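Local coordinates for protein nitrate reductase (Ulva prolifera, PDB 5YLY) that probably passes electrons from NADH through its bound FAD toward the reduction of nitrate to nitrite, the first step of nitrate assimilation, at residues P26-K31 / V136-P141; H69-K74 / M87-P92; L104-Y109 / Q125-L130. All blocks are in the same frame, centred on the assembly; numbering follows the deposited sequence. Where two conformers were deposited one is given.

Overall arrangement
All three contacts belong to the antiparallel, FAD-binding half of the chain and reach one sheet. In it strand 135-142 lies beside strand 69-75, and E137 of contact 1 forms a salt bridge with R73 of contact 2. Contact 1 lies farthest out, a loop laid on a strand, with buried F27, L28 and V138 on one side and waters at a lysine on the other. Contact 2 is true strand pairing, with backbone hydrogen bonds inside and FAD along its border. Contact 3 sets a helix against an outermost strand by side-chain packing, and the strand's backbone bonds the flavin. L104 and L127 of contact 3 pack on I72 and Y90 of contact 2.

Contact 1. Residues P26-K31 / V136-P141; sequences PFLNPK and VEVKGP
L28 presses on strand 135-142 at two places: CD2 meets CG1 of V138 at 3.6 Å, and CB sits 3.4 Å from the carbonyl O of G140. F27 comes to the same valine with its ring edge. Its CG stands opposite the backbone N (chi1 174°), which swings the ring toward the strand until CE2 is 3.9 Å from V138 CB, close to the ring plane. Farther along, the rings of P30 and P141 touch through their CD atoms at 3.9 Å; P141 follows a cis peptide bond. K139 works on the solvent side. A bend at chi3 (-87°) brings its CE 3.8 Å from P30 O, and NZ reaches the loop through water, one molecule linking it to P30 O and another to K31 O. The loop also braces itself: K31 N donates to N29 OD1 at 3.1 Å, from above the carbonyl plane, which makes an Asx turn. M70, on the neighbouring strand 69-75, packs on both L28 and V138. This is a lead-in loop, running up to strand 34-43, packed over one strand of the antiparallel FAD-binding domain.

Contact 2. Residues H69-K74 / M87-P92; sequences HMLIRK and MRAYTP. With FAD (flavin-adenine dinucleotide), chain C.
M87, I72 and Y90 carry most of this strand pairing. In the conformer modelled, M87 lies on the same side of the sheet as L71 and R73: its CB is 3.7 Å from R73 CB, and its CG goes on toward L71 CB. On the other side I72 meets Y90 at about a right angle, CD1 lying 3.6 Å from CD2 of the ring, oblique to it. With chi1 near -66°, the tyrosine's CG sits opposite its carbonyl carbon, and the ring reaches the flavin: CD1 is 3.6 Å from FAD C4X, the ribityl O2' lies over one face, and OH shares a hydrogen bond with FAD O4' at 2.8 Å. F123 and L127 of helix 122-129 also pack on this ring. Between the strands, M70 pairs with Y90 and I72 with R88, each by two antiparallel backbone bonds; I72 N to R88 O is nearly straight at 178°. H69 adds its ring, one face of which is covered by the flavin methyl C7M, offset toward the rim.

R88 bends at chi2 to bring its guanidinium alongside both phosphates. NE donates weakly to FAD O1P (2.8 Å) and to O2A, NH2 weakly to O2A, while NH1 holds M87 O at 2.8 Å, close to the guanidinium plane, and this steadies the group's rotation. A leucine here would probably leave the diphosphate without this positive partner and M87 O without its side-chain donor. A89 O accepts from FAD O2', and T91 N donates to the flavin N5. Together R88, A89, Y90 and T91 form the Arg-X-Tyr-Thr signature of the ferredoxin reductase-like FAD-binding domain, here borne on a beta hairpin.

Contact 3. Residues L104-Y109 / Q125-L130; sequences LVVKIY and QILEAL. With FAD (flavin-adenine dinucleotide), chain C.
I108 and E128 cross at about a right angle: CG2 of the isoleucine lies 3.7 Å from E128 CB, and its CG1 is 3.5 Å from E128 OE1. The glutamate gets there by folding at chi2 (62°), which lays its carboxylate back alongside I108, where OE1 is held by the hydroxyl of T49. One turn of helix back, Q125 runs out extended alongside the backbone of Y109, its CG 3.3 Å from Y109 O; its amide NE2 bonds to the carbonyls of G121 and E119. Toward the interior L127 stands across V106, also near a right angle, with CD1 facing both valine methyls and 4.0 Å from CG2.

Away from the helix the strand serves the cofactor. V105 O accepts from FAD N3 at 2.8 Å and K107 N donates to O2 at 3.0 Å, so two backbone bonds fix the pyrimidine end of the flavin. The Y109 ring lies between K107 CG on one face and FAD C2B, centred over the other. A strand that bonds the flavin's pyrimidine edge, backed by a helix whose start bonds FAD through K122 N and F123 N, forms one wall of the FAD site.

Contact 1. Residues P26-K31 / V136-P141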
loop_
_atom_site.group_PDB
_atom_site.type_symbol
_atom_site.label_atom_id
_atom_site.label_comp_id
_atom_site.label_asym_id
_atom_site.label_seq_id
_atom_site.Cartn_x
_atom_site.Cartn_y
_atom_site.Cartn_z
ATOM N N PRO A 26 19.735 -5.946 9.796
ATOM C CA PRO A 26 18.777 -5.841 8.678
ATOM C C PRO A 26 19.400 -5.273 7.409
ATOM O O PRO A 26 20.432 -4.605 7.467
ATOM C CB PRO A 26 17.694 -4.909 9.236
ATOM C CG PRO A 26 18.422 -4.022 10.188
ATOM C CD PRO A 26 19.494 -4.900 10.817
ATOM N N PHE A 27 18.750 -5.514 6.274
ATOM C CA PHE A 27 19.157 -4.972 4.988
ATOM C C PHE A 27 18.958 -3.451 4.967
ATOM O O PHE A 27 19.896 -2.731 4.631
ATOM C CB PHE A 27 18.363 -5.610 3.862
ATOM C CG PHE A 27 18.598 -5.009 2.492
ATOM C CD1 PHE A 27 19.703 -5.373 1.739
ATOM C CD2 PHE A 27 17.680 -4.130 1.931
ATOM C CE1 PHE A 27 19.911 -4.843 0.464
ATOM C CE2 PHE A 27 17.872 -3.632 0.629
ATOM C CZ PHE A 27 18.986 -3.998 -0.092
ATOM N N LEU A 28 17.758 -2.963 5.327
ATOM C CA LEU A 28 17.476 -1.529 5.297
ATOM C C LEU A 28 18.283 -0.717 6.298
ATOM O O LEU A 28 18.367 -1.060 7.488
ATOM C CB LEU A 28 15.987 -1.226 5.436
ATOM C CG LEU A 28 15.091 -1.754 4.316
ATOM C CD1 LEU A 28 13.667 -1.575 4.701
ATOM C CD2 LEU A 28 15.409 -1.070 2.962
ATOM N N ASN A 29 18.899 0.353 5.781
ATOM C CA ASN A 29 19.720 1.280 6.562
ATOM C C ASN A 29 19.328 2.675 6.091
ATOM O O ASN A 29 19.572 3.015 4.934
ATOM C CB ASN A 29 21.214 1.014 6.355
ATOM C CG ASN A 29 22.090 1.919 7.176
ATOM O OD1 ASN A 29 21.663 2.984 7.634
ATOM N ND2 ASN A 29 23.345 1.543 7.339
ATOM N N PRO A 30 18.648 3.464 6.948
ATOM C CA PRO A 30 18.129 4.764 6.497
ATOM C C PRO A 30 19.192 5.781 6.073
ATOM O O PRO A 30 18.842 6.778 5.447
ATOM C CB PRO A 30 17.307 5.245 7.701
ATOM C CG PRO A 30 17.943 4.558 8.883
ATOM C CD PRO A 30 18.250 3.194 8.347
ATOM N N LYS A 31 20.474 5.504 6.358
ATOM C CA LYS A 31 21.588 6.393 6.025
ATOM C C LYS A 31 22.259 5.959 4.732
ATOM O O LYS A 31 23.181 6.650 4.279
ATOM C CB LYS A 31 22.659 6.338 7.127
ATOM C CG LYS A 31 22.214 6.715 8.527
ATOM C CD LYS A 31 23.463 6.805 9.385
ATOM C CE LYS A 31 23.200 6.678 10.856
ATOM N NZ LYS A 31 24.473 6.507 11.605
ATOM N N VAL A 136 19.004 -2.273 -8.374
ATOM C CA VAL A 136 18.421 -0.987 -8.003
ATOM C C VAL A 136 19.043 -0.631 -6.658
ATOM O O VAL A 136 19.636 -1.491 -6.000
ATOM C CB VAL A 136 16.874 -0.975 -7.900
ATOM C CG1 VAL A 136 16.209 -1.303 -9.237
ATOM C CG2 VAL A 136 16.376 -1.883 -6.751
ATOM N N GLU A 137 18.880 0.616 -6.228
ATOM C CA GLU A 137 19.362 1.019 -4.910
ATOM C C GLU A 137 18.183 1.244 -4.035
ATOM O O GLU A 137 17.168 1.768 -4.488
ATOM C CB GLU A 137 20.266 2.252 -4.986
ATOM C CG GLU A 137 21.651 1.886 -5.471
ATOM C CD GLU A 137 22.651 3.019 -5.460
ATOM O OE1 GLU A 137 22.224 4.194 -5.511
ATOM O OE2 GLU A 137 23.869 2.727 -5.423
ATOM N N VAL A 138 18.292 0.807 -2.770
ATOM C CA VAL A 138 17.179 0.872 -1.826
ATOM C C VAL A 138 17.541 1.658 -0.583
ATOM O O VAL A 138 18.524 1.329 0.079
ATOM C CB VAL A 138 16.686 -0.565 -1.460
ATOM C CG1 VAL A 138 15.411 -0.505 -0.631
ATOM C CG2 VAL A 138 16.458 -1.403 -2.721
ATOM N N LYS A 139 16.700 2.639 -0.221
ATOM C CA LYS A 139 16.900 3.414 1.009
ATOM C C LYS A 139 15.653 3.350 1.884
ATOM O O LYS A 139 14.541 3.639 1.435
ATOM C CB LYS A 139 17.308 4.880 0.705
ATOM C CG LYS A 139 17.535 5.704 1.986
ATOM C CD LYS A 139 18.183 7.073 1.742
ATOM C CE LYS A 139 19.686 6.972 1.727
ATOM N NZ LYS A 139 20.329 8.315 1.774
ATOM N N GLY A 140 15.849 3.020 3.143
ATOM C CA GLY A 140 14.731 2.941 4.071
ATOM C C GLY A 140 15.171 2.464 5.430
ATOM O O GLY A 140 16.347 2.180 5.605
ATOM N N PRO A 141 14.247 2.309 6.394
ATOM C CA PRO A 141 12.801 2.574 6.278
ATOM C C PRO A 141 12.449 4.045 6.261
ATOM O O PRO A 141 13.171 4.877 6.820
ATOM C CB PRO A 141 12.193 1.855 7.502
ATOM C CG PRO A 141 13.353 1.296 8.308
ATOM C CD PRO A 141 14.619 1.878 7.753
HETATM O O HOH W 1 18.762 1.200 3.014
HETATM O O HOH W 2 19.933 9.378 4.352
HETATM O O HOH W 3 23.387 7.427 1.140
#

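Contact 2. Residues H69-K74 / M87-P92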
loop_
_atom_site.group_PDB
_atom_site.type_symbol
_atom_site.label_atom_id
_atom_site.label_comp_id
_atom_site.label_asym_id
_atom_site.label_seq_id
_atom_site.Cartn_x
_atom_site.Cartn_y
_atom_site.Cartn_z
ATOM N N HIS A 69 7.840 2.368 4.470
ATOM C CA HIS A 69 8.103 1.979 3.068
ATOM C C HIS A 69 9.590 2.224 2.733
ATOM O O HIS A 69 10.380 2.565 3.619
ATOM C CB HIS A 69 7.170 2.794 2.131
ATOM C CG HIS A 69 7.405 4.282 2.145
ATOM N ND1 HIS A 69 6.697 5.122 2.991
ATOM C CD2 HIS A 69 8.212 5.038 1.355
ATOM C CE1 HIS A 69 7.122 6.352 2.722
ATOM N NE2 HIS A 69 8.024 6.349 1.735
ATOM N N MET A 70 9.960 2.073 1.455
ATOM C CA MET A 70 11.343 2.251 1.005
ATOM C C MET A 70 11.397 3.151 -0.216
ATOM O O MET A 70 10.403 3.274 -0.930
ATOM C CB MET A 70 11.964 0.885 0.629
ATOM C CG MET A 70 11.217 0.168 -0.473
ATOM S SD MET A 70 11.707 -1.539 -0.927
ATOM C CE MET A 70 12.190 -2.164 0.623
ATOM N N LEU A 71 12.561 3.731 -0.480
ATOM C CA LEU A 71 12.741 4.517 -1.688
ATOM C C LEU A 71 13.611 3.668 -2.586
ATOM O O LEU A 71 14.646 3.139 -2.160
ATOM C CB LEU A 71 13.425 5.874 -1.378
ATOM C CG LEU A 71 12.670 6.751 -0.402
ATOM C CD1 LEU A 71 13.477 8.030 -0.104
ATOM C CD2 LEU A 71 11.287 7.099 -0.929
ATOM N N ILE A 72 13.174 3.484 -3.809
ATOM C CA ILE A 72 13.936 2.670 -4.745
ATOM C C ILE A 72 14.405 3.573 -5.864
ATOM O O ILE A 72 13.618 4.383 -6.357
ATOM C CB ILE A 72 13.070 1.512 -5.277
ATOM C CG1 ILE A 72 12.646 0.590 -4.090
ATOM C CG2 ILE A 72 13.810 0.729 -6.373
ATOM C CD1 ILE A 72 11.641 -0.356 -4.353
ATOM N N ARG A 73 15.669 3.429 -6.249
ATOM C CA ARG A 73 16.214 4.298 -7.297
ATOM C C ARG A 73 17.131 3.578 -8.250
ATOM O O ARG A 73 17.672 2.513 -7.923
ATOM C CB ARG A 73 16.926 5.525 -6.691
ATOM C CG ARG A 73 18.283 5.237 -6.105
ATOM C CD ARG A 73 18.906 6.483 -5.487
ATOM N NE ARG A 73 20.334 6.279 -5.336
ATOM C CZ ARG A 73 21.205 7.256 -5.099
ATOM N NH1 ARG A 73 22.501 6.988 -5.012
ATOM N NH2 ARG A 73 20.784 8.504 -4.933
ATOM N N LYS A 74 17.358 4.204 -9.421
ATOM C CA LYS A 74 18.295 3.702 -10.399
ATOM C C LYS A 74 18.813 4.847 -11.248
ATOM O O LYS A 74 18.053 5.748 -11.624
ATOM C CB LYS A 74 17.692 2.605 -11.310
ATOM C CG LYS A 74 18.787 1.750 -11.961
ATOM C CD LYS A 74 18.269 0.594 -12.784
ATOM C CE LYS A 74 19.368 -0.051 -13.625
ATOM N NZ LYS A 74 20.508 -0.577 -12.814
ATOM N N MET A 87 13.962 8.053 -8.703
ATOM C CA MET A 87 13.608 7.457 -7.414
ATOM C C MET A 87 12.100 7.542 -7.176
ATOM O O MET A 87 11.507 8.589 -7.481
ATOM C CB MET A 87 14.400 8.250 -6.341
ATOM C CG MET A 87 14.077 7.955 -4.872
ATOM S SD MET A 87 14.584 9.419 -3.886
ATOM C CE MET A 87 13.122 10.413 -4.004
ATOM N N ARG A 88 11.494 6.470 -6.589
ATOM C CA ARG A 88 10.079 6.440 -6.221
ATOM C C ARG A 88 9.925 5.627 -4.945
ATOM O O ARG A 88 10.747 4.736 -4.686
ATOM C CB ARG A 88 9.184 5.837 -7.330
ATOM C CG ARG A 88 9.167 6.596 -8.657
ATOM C CD ARG A 88 8.480 7.952 -8.597
ATOM N NE ARG A 88 8.397 8.566 -9.926
ATOM C CZ ARG A 88 9.267 9.437 -10.444
ATOM N NH1 ARG A 88 10.332 9.822 -9.750
ATOM N NH2 ARG A 88 9.084 9.916 -11.664
ATOM N N ALA A 89 8.859 5.906 -4.183
ATOM C CA ALA A 89 8.506 5.169 -2.974
ATOM C C ALA A 89 7.760 3.875 -3.329
ATOM O O ALA A 89 6.940 3.885 -4.233
ATOM C CB ALA A 89 7.611 6.020 -2.094
ATOM N N TYR A 90 8.029 2.778 -2.604
ATOM C CA TYR A 90 7.313 1.496 -2.776
ATOM C C TYR A 90 7.147 0.831 -1.432
ATOM O O TYR A 90 8.056 0.872 -0.583
ATOM C CB TYR A 90 8.013 0.513 -3.746
ATOM C CG TYR A 90 8.026 1.047 -5.151
ATOM C CD1 TYR A 90 6.905 0.920 -5.981
ATOM C CD2 TYR A 90 9.104 1.799 -5.621
ATOM C CE1 TYR A 90 6.864 1.522 -7.237
ATOM C CE2 TYR A 90 9.092 2.353 -6.905
ATOM C CZ TYR A 90 7.951 2.264 -7.681
ATOM O OH TYR A 90 7.935 2.915 -8.893
ATOM N N THR A 91 5.995 0.212 -1.247
ATOM C CA THR A 91 5.762 -0.638 -0.086
ATOM C C THR A 91 5.748 -2.044 -0.654
ATOM O O THR A 91 4.821 -2.418 -1.391
ATOM C CB THR A 91 4.489 -0.332 0.682
ATOM O OG1 THR A 91 4.533 1.007 1.154
ATOM C CG2 THR A 91 4.315 -1.283 1.899
ATOM N N PRO A 92 6.752 -2.866 -0.320
ATOM C CA PRO A 92 6.753 -4.249 -0.856
ATOM C C PRO A 92 5.553 -5.039 -0.363
ATOM O O PRO A 92 4.948 -4.694 0.662
ATOM C CB PRO A 92 8.011 -4.876 -0.225
ATOM C CG PRO A 92 8.846 -3.734 0.174
ATOM C CD PRO A 92 7.934 -2.597 0.520
HETATM P PA FAD C . 5.578 9.156 -13.043
HETATM O O1A FAD C . 6.563 9.425 -14.118
HETATM O O2A FAD C . 5.977 9.672 -11.681
HETATM O O5B FAD C . 4.143 9.746 -13.521
HETATM C C5B FAD C . 3.316 10.477 -12.589
HETATM C C4B FAD C . 1.894 9.978 -12.647
HETATM O O4B FAD C . 1.377 10.053 -13.995
HETATM C C3B FAD C . 1.678 8.525 -12.251
HETATM O O3B FAD C . 1.708 8.345 -10.837
HETATM C C2B FAD C . 0.309 8.232 -12.868
HETATM O O2B FAD C . -0.763 8.603 -12.010
HETATM C C1B FAD C . 0.321 9.111 -14.135
HETATM N N9A FAD C . 0.504 8.371 -15.386
HETATM C C8A FAD C . 1.617 8.372 -16.186
HETATM N N7A FAD C . 1.523 7.589 -17.235
HETATM C C5A FAD C . 0.263 7.024 -17.112
HETATM C C6A FAD C . -0.425 6.055 -17.874
HETATM N N6A FAD C . 0.146 5.329 -18.838
HETATM N N1A FAD C . -1.685 5.738 -17.499
HETATM C C2A FAD C . -2.198 6.317 -16.406
HETATM N N3A FAD C . -1.625 7.200 -15.580
HETATM C C4A FAD C . -0.387 7.513 -15.989
HETATM N N1 FAD C . 3.349 2.044 -6.844
HETATM C C2 FAD C . 3.265 0.724 -7.201
HETATM O O2 FAD C . 3.068 0.404 -8.382
HETATM N N3 FAD C . 3.409 -0.270 -6.218
HETATM C C4 FAD C . 3.628 -0.045 -4.860
HETATM O O4 FAD C . 3.827 -0.973 -4.100
HETATM C C4X FAD C . 3.683 1.367 -4.487
HETATM N N5 FAD C . 3.847 1.669 -3.222
HETATM C C5X FAD C . 3.860 3.019 -2.865
HETATM C C6 FAD C . 4.002 3.355 -1.511
HETATM C C7 FAD C . 4.024 4.688 -1.102
HETATM C C7M FAD C . 4.147 4.996 0.369
HETATM C C8 FAD C . 3.898 5.724 -2.069
HETATM C C8M FAD C . 3.967 7.185 -1.668
HETATM C C9 FAD C . 3.734 5.389 -3.413
HETATM C C9A FAD C . 3.721 4.047 -3.819
HETATM N N10 FAD C . 3.588 3.671 -5.194
HETATM C C10 FAD C . 3.541 2.342 -5.563
HETATM C "C1'" FAD C . 3.640 4.667 -6.279
HETATM C "C2'" FAD C . 5.060 4.921 -6.785
HETATM O "O2'" FAD C . 5.809 5.681 -5.834
HETATM C "C3'" FAD C . 5.089 5.649 -8.129
HETATM O "O3'" FAD C . 4.422 6.901 -8.015
HETATM C "C4'" FAD C . 4.536 4.833 -9.300
HETATM O "O4'" FAD C . 5.355 3.678 -9.487
HETATM C "C5'" FAD C . 4.467 5.609 -10.602
HETATM O "O5'" FAD C . 5.738 6.259 -10.823
HETATM P P FAD C . 6.321 6.481 -12.306
HETATM O O1P FAD C . 7.697 7.019 -12.210
HETATM O O2P FAD C . 6.122 5.240 -13.142
HETATM O O3P FAD C . 5.328 7.588 -12.866
#

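Contact 3. Residues L104-Y109 / Q125-L130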
loop_
_atom_site.group_PDB
_atom_site.type_symbol
_atom_site.label_atom_id
_atom_site.label_comp_id
_atom_site.label_asym_id
_atom_site.label_seq_id
_atom_site.Cartn_x
_atom_site.Cartn_y
_atom_site.Cartn_z
ATOM N N LEU A 104 8.007 -6.582 -4.969
ATOM C CA LEU A 104 7.319 -5.327 -5.242
ATOM C C LEU A 104 6.253 -5.665 -6.253
ATOM O O LEU A 104 6.562 -6.298 -7.260
ATOM C CB LEU A 104 8.226 -4.268 -5.910
ATOM C CG LEU A 104 9.462 -3.825 -5.209
ATOM C CD1 LEU A 104 10.160 -2.783 -6.091
ATOM C CD2 LEU A 104 9.134 -3.245 -3.786
ATOM N N VAL A 105 5.027 -5.190 -6.034
ATOM C CA VAL A 105 3.973 -5.337 -7.043
ATOM C C VAL A 105 3.824 -3.941 -7.615
ATOM O O VAL A 105 3.536 -2.999 -6.874
ATOM C CB VAL A 105 2.681 -5.924 -6.418
ATOM C CG1 VAL A 105 1.492 -5.773 -7.365
ATOM C CG2 VAL A 105 2.907 -7.379 -6.056
ATOM N N VAL A 106 4.109 -3.784 -8.925
ATOM C CA VAL A 106 4.170 -2.482 -9.554
ATOM C C VAL A 106 3.219 -2.367 -10.739
ATOM O O VAL A 106 3.250 -3.187 -11.655
ATOM C CB VAL A 106 5.650 -2.091 -9.942
ATOM C CG1 VAL A 106 5.728 -0.701 -10.583
ATOM C CG2 VAL A 106 6.605 -2.183 -8.735
ATOM N N LYS A 107 2.413 -1.309 -10.735
ATOM C CA LYS A 107 1.561 -0.972 -11.884
ATOM C C LYS A 107 2.481 -0.283 -12.923
ATOM O O LYS A 107 3.114 0.739 -12.618
ATOM C CB LYS A 107 0.441 -0.005 -11.436
ATOM C CG LYS A 107 -0.467 0.468 -12.597
ATOM C CD LYS A 107 -1.364 -0.619 -13.136
ATOM C CE LYS A 107 -2.645 -0.017 -13.698
ATOM N NZ LYS A 107 -3.652 -1.075 -13.983
ATOM N N ILE A 108 2.568 -0.840 -14.139
ATOM C CA ILE A 108 3.419 -0.277 -15.199
ATOM C C ILE A 108 2.626 0.722 -16.012
ATOM O O ILE A 108 1.620 0.362 -16.619
ATOM C CB ILE A 108 4.088 -1.390 -16.082
ATOM C CG1 ILE A 108 4.672 -2.564 -15.240
ATOM C CG2 ILE A 108 5.154 -0.793 -17.022
ATOM C CD1 ILE A 108 5.717 -2.228 -14.148
ATOM N N TYR A 109 3.053 1.993 -15.987
ATOM C CA TYR A 109 2.391 3.072 -16.730
ATOM C C TYR A 109 3.111 3.183 -18.038
ATOM O O TYR A 109 4.159 3.829 -18.146
ATOM C CB TYR A 109 2.414 4.385 -15.938
ATOM C CG TYR A 109 1.568 4.358 -14.691
ATOM C CD1 TYR A 109 0.178 4.283 -14.767
ATOM C CD2 TYR A 109 2.147 4.459 -13.430
ATOM C CE1 TYR A 109 -0.609 4.276 -13.616
ATOM C CE2 TYR A 109 1.370 4.441 -12.272
ATOM C CZ TYR A 109 -0.008 4.363 -12.370
ATOM O OH TYR A 109 -0.769 4.342 -11.227
ATOM N N GLN A 125 8.334 2.164 -15.927
ATOM C CA GLN A 125 8.876 1.628 -17.186
ATOM C C GLN A 125 10.360 1.256 -17.001
ATOM O O GLN A 125 10.811 0.258 -17.563
ATOM C CB GLN A 125 8.681 2.600 -18.365
ATOM C CG GLN A 125 7.230 2.814 -18.711
ATOM C CD GLN A 125 7.064 3.863 -19.785
ATOM O OE1 GLN A 125 6.985 3.547 -20.966
ATOM N NE2 GLN A 125 6.977 5.131 -19.401
ATOM N N ILE A 126 11.111 2.020 -16.166
ATOM C CA ILE A 126 12.505 1.664 -15.876
ATOM C C ILE A 126 12.531 0.271 -15.245
ATOM O O ILE A 126 13.304 -0.583 -15.680
ATOM C CB ILE A 126 13.210 2.733 -14.998
ATOM C CG1 ILE A 126 13.550 3.978 -15.858
ATOM C CG2 ILE A 126 14.483 2.161 -14.331
ATOM C CD1 ILE A 126 13.829 5.247 -15.020
ATOM N N LEU A 127 11.674 0.044 -14.221
ATOM C CA LEU A 127 11.571 -1.249 -13.549
ATOM C C LEU A 127 11.173 -2.340 -14.539
ATOM O O LEU A 127 11.860 -3.353 -14.629
ATOM C CB LEU A 127 10.551 -1.183 -12.411
ATOM C CG LEU A 127 10.946 -0.305 -11.204
ATOM C CD1 LEU A 127 9.787 -0.274 -10.185
ATOM C CD2 LEU A 127 12.237 -0.846 -10.535
ATOM N N GLU A 128 10.125 -2.101 -15.342
ATOM C CA GLU A 128 9.665 -3.084 -16.339
ATOM C C GLU A 128 10.771 -3.450 -17.351
ATOM O O GLU A 128 10.817 -4.589 -17.819
ATOM C CB GLU A 128 8.397 -2.563 -17.065
ATOM C CG GLU A 128 7.749 -3.569 -18.028
ATOM C CD GLU A 128 7.216 -4.855 -17.427
ATOM O OE1 GLU A 128 7.079 -4.938 -16.186
ATOM O OE2 GLU A 128 6.896 -5.779 -18.209
ATOM N N ALA A 129 11.681 -2.501 -17.655
ATOM C CA ALA A 129 12.756 -2.764 -18.612
ATOM C C ALA A 129 13.914 -3.552 -17.979
ATOM O O ALA A 129 14.779 -4.035 -18.710
ATOM C CB ALA A 129 13.259 -1.459 -19.227
ATOM N N LEU A 130 13.912 -3.725 -16.627
ATOM C CA LEU A 130 14.999 -4.468 -15.973
ATOM C C LEU A 130 15.021 -5.920 -16.342
ATOM O O LEU A 130 13.966 -6.512 -16.554
ATOM C CB LEU A 130 14.913 -4.389 -14.450
ATOM C CG LEU A 130 15.070 -3.029 -13.773
ATOM C CD1 LEU A 130 15.001 -3.193 -12.311
ATOM C CD2 LEU A 130 16.414 -2.336 -14.163
HETATM P PA FAD C . 5.578 9.156 -13.043
HETATM O O1A FAD C . 6.563 9.425 -14.118
HETATM O O2A FAD C . 5.977 9.672 -11.681
HETATM O O5B FAD C . 4.143 9.746 -13.521
HETATM C C5B FAD C . 3.316 10.477 -12.589
HETATM C C4B FAD C . 1.894 9.978 -12.647
HETATM O O4B FAD C . 1.377 10.053 -13.995
HETATM C C3B FAD C . 1.678 8.525 -12.251
HETATM O O3B FAD C . 1.708 8.345 -10.837
HETATM C C2B FAD C . 0.309 8.232 -12.868
HETATM O O2B FAD C . -0.763 8.603 -12.010
HETATM C C1B FAD C . 0.321 9.111 -14.135
HETATM N N9A FAD C . 0.504 8.371 -15.386
HETATM C C8A FAD C . 1.617 8.372 -16.186
HETATM N N7A FAD C . 1.523 7.589 -17.235
HETATM C C5A FAD C . 0.263 7.024 -17.112
HETATM C C6A FAD C . -0.425 6.055 -17.874
HETATM N N6A FAD C . 0.146 5.329 -18.838
HETATM N N1A FAD C . -1.685 5.738 -17.499
HETATM C C2A FAD C . -2.198 6.317 -16.406
HETATM N N3A FAD C . -1.625 7.200 -15.580
HETATM C C4A FAD C . -0.387 7.513 -15.989
HETATM N N1 FAD C . 3.349 2.044 -6.844
HETATM C C2 FAD C . 3.265 0.724 -7.201
HETATM O O2 FAD C . 3.068 0.404 -8.382
HETATM N N3 FAD C . 3.409 -0.270 -6.218
HETATM C C4 FAD C . 3.628 -0.045 -4.860
HETATM O O4 FAD C . 3.827 -0.973 -4.100
HETATM C C4X FAD C . 3.683 1.367 -4.487
HETATM N N5 FAD C . 3.847 1.669 -3.222
HETATM C C5X FAD C . 3.860 3.019 -2.865
HETATM C C6 FAD C . 4.002 3.355 -1.511
HETATM C C7 FAD C . 4.024 4.688 -1.102
HETATM C C7M FAD C . 4.147 4.996 0.369
HETATM C C8 FAD C . 3.898 5.724 -2.069
HETATM C C8M FAD C . 3.967 7.185 -1.668
HETATM C C9 FAD C . 3.734 5.389 -3.413
HETATM C C9A FAD C . 3.721 4.047 -3.819
HETATM N N10 FAD C . 3.588 3.671 -5.194
HETATM C C10 FAD C . 3.541 2.342 -5.563
HETATM C "C1'" FAD C . 3.640 4.667 -6.279
HETATM C "C2'" FAD C . 5.060 4.921 -6.785
HETATM O "O2'" FAD C . 5.809 5.681 -5.834
HETATM C "C3'" FAD C . 5.089 5.649 -8.129
HETATM O "O3'" FAD C . 4.422 6.901 -8.015
HETATM C "C4'" FAD C . 4.536 4.833 -9.300
HETATM O "O4'" FAD C . 5.355 3.678 -9.487
HETATM C "C5'" FAD C . 4.467 5.609 -10.602
HETATM O "O5'" FAD C . 5.738 6.259 -10.823
HETATM P P FAD C . 6.321 6.481 -12.306
HETATM O O1P FAD C . 7.697 7.019 -12.210
HETATM O O2P FAD C . 6.122 5.240 -13.142
HETATM O O3P FAD C . 5.328 7.588 -12.866
#